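Local coordinates for protein acetyl-CoA acetyltransferase (Bacillus anthracis, PDB 3SS6) that probably catalyses the thiolase reaction, the reversible condensation of two acetyl-CoA molecules into acetoacetyl-CoA and free CoA, at residues T162-N165 with L166-Q169. Residues are numbered along the deposited sequence; the frame is centred on the assembly and turned at random.
Sequences TAEN and LVEQ
Leu-166, Val-167, Glu-168 and Gln-169 each hand their backbone N-H to the carbonyl four residues back, so 162-165 and 166-169 are successive turns of one alpha-helix, 159-170. Leu-166 N to Thr-162 O is the longest of the four bonds at 3.3 Å and the most bent; Glu-168 N to Glu-164 O, 3.1 Å, is nearly straight at 170°. On the side facing helix 322-332, Leu-166 packs on Ala-327 and Val-167 on Ala-323. Val-167 stands alongside Glu-164, its CB 3.9 Å from Glu-164 OE1. The glutamate chain folds at chi2 (-77°), bringing its carboxylate back beside the valine, while OE2 takes the backbone N-H groups of Ser-242 and Val-243. Glu-168 is modelled in two conformers; the one described here sets CG against the outer end of the Glu-164 carbonyl, 3.4 Å from Glu-164 O. Its OE2 stays 4.7 Å from Glu-164 OE1, and a water 2.7 Å from Glu-164 OE1 also lies within hydrogen-bonding distance of Glu-168 OE2. Asn-165 and Glu-168 reach past each other with amide and carboxylate planes 56° apart, and both meet Arg-238: Asn-165 OD1 by a hydrogen bond, Glu-168 OE2 by a salt bridge. Asn-165 ND2 turns to Lys-288 O. In this conformer Arg-238 would offset the charge of Glu-168 and probably ease its proximity to Glu-164, and the polar face ties this thiolase-fold helix to neighbouring loops.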
loop_
_atom_site.group_PDB
_atom_site.type_symbol
_atom_site.label_atom_id
_atom_site.label_comp_id
_atom_site.label_asym_id
_atom_site.label_seq_id
_atom_site.Cartn_x
_atom_site.Cartn_y
_atom_site.Cartn_z
ATOM N N THR A 162 -12.505 -27.175 0.438
ATOM C CA THR A 162 -12.110 -28.522 0.020
ATOM C C THR A 162 -12.423 -29.523 1.133
ATOM O O THR A 162 -12.706 -30.688 0.870
ATOM C CB THR A 162 -10.611 -28.632 -0.396
ATOM O OG1 THR A 162 -9.768 -28.639 0.768
ATOM C CG2 THR A 162 -10.219 -27.471 -1.306
ATOM N N ALA A 163 -12.384 -29.048 2.376
ATOM C CA ALA A 163 -12.755 -29.873 3.513
ATOM C C ALA A 163 -14.245 -30.200 3.463
ATOM O O ALA A 163 -14.640 -31.352 3.686
ATOM C CB ALA A 163 -12.384 -29.180 4.830
ATOM N N GLU A 164 -15.068 -29.200 3.144
ATOM C CA GLU A 164 -16.506 -29.427 3.048
ATOM C C GLU A 164 -16.809 -30.403 1.921
ATOM O O GLU A 164 -17.782 -31.147 1.986
ATOM C CB GLU A 164 -17.276 -28.118 2.835
ATOM C CG GLU A 164 -17.441 -27.247 4.088
ATOM C CD GLU A 164 -18.509 -27.765 5.049
ATOM O OE1 GLU A 164 -19.156 -28.787 4.736
ATOM O OE2 GLU A 164 -18.702 -27.140 6.116
ATOM N N ASN A 165 -15.982 -30.394 0.879
ATOM C CA ASN A 165 -16.156 -31.366 -0.199
ATOM C C ASN A 165 -15.997 -32.780 0.336
ATOM O O ASN A 165 -16.720 -33.690 -0.063
ATOM C CB ASN A 165 -15.168 -31.117 -1.346
ATOM C CG ASN A 165 -15.507 -29.869 -2.152
ATOM O OD1 ASN A 165 -16.656 -29.417 -2.169
ATOM N ND2 ASN A 165 -14.498 -29.309 -2.831
ATOM N N LEU A 166 -15.040 -32.960 1.238
ATOM C CA LEU A 166 -14.804 -34.266 1.828
ATOM C C LEU A 166 -15.921 -34.642 2.802
ATOM O O LEU A 166 -16.289 -35.805 2.896
ATOM C CB LEU A 166 -13.431 -34.316 2.502
ATOM C CG LEU A 166 -12.256 -34.514 1.542
ATOM C CD1 LEU A 166 -10.927 -34.413 2.288
ATOM C CD2 LEU A 166 -12.371 -35.850 0.806
ATOM N N VAL A 167 -16.459 -33.648 3.510
ATOM C CA VAL A 167 -17.602 -33.861 4.395
ATOM C C VAL A 167 -18.741 -34.494 3.609
ATOM O O VAL A 167 -19.308 -35.514 4.006
ATOM C CB VAL A 167 -18.101 -32.536 4.998
ATOM C CG1 VAL A 167 -19.481 -32.710 5.632
ATOM C CG2 VAL A 167 -17.102 -32.008 6.018
ATOM N N GLU A 168 -19.090 -33.871 2.492
ATOM C CA GLU A 168 -20.153 -34.369 1.638
ATOM C C GLU A 168 -19.842 -35.743 1.026
ATOM O O GLU A 168 -20.697 -36.621 0.977
ATOM C CB GLU A 168 -20.448 -33.353 0.536
ATOM C CG GLU A 168 -20.946 -32.013 1.079
ATOM C CD GLU A 168 -20.688 -30.841 0.136
ATOM O OE1 GLU A 168 -20.192 -31.071 -0.992
ATOM O OE2 GLU A 168 -20.979 -29.688 0.528
ATOM N N GLN A 169 -18.609 -35.914 0.566
ATOM C CA GLN A 169 -18.203 -37.169 -0.062
ATOM C C GLN A 169 -18.224 -38.353 0.910
ATOM O O GLN A 169 -18.734 -39.433 0.584
ATOM C CB GLN A 169 -16.819 -37.017 -0.700
ATOM C CG GLN A 169 -16.352 -38.227 -1.492
ATOM C CD GLN A 169 -15.112 -37.932 -2.326
ATOM O OE1 GLN A 169 -14.947 -36.826 -2.850
ATOM N NE2 GLN A 169 -14.231 -38.921 -2.450
HETATM O O HOH W 1 -21.294 -29.335 3.231
HETATM O O HOH W 2 -18.456 -33.103 -2.863
#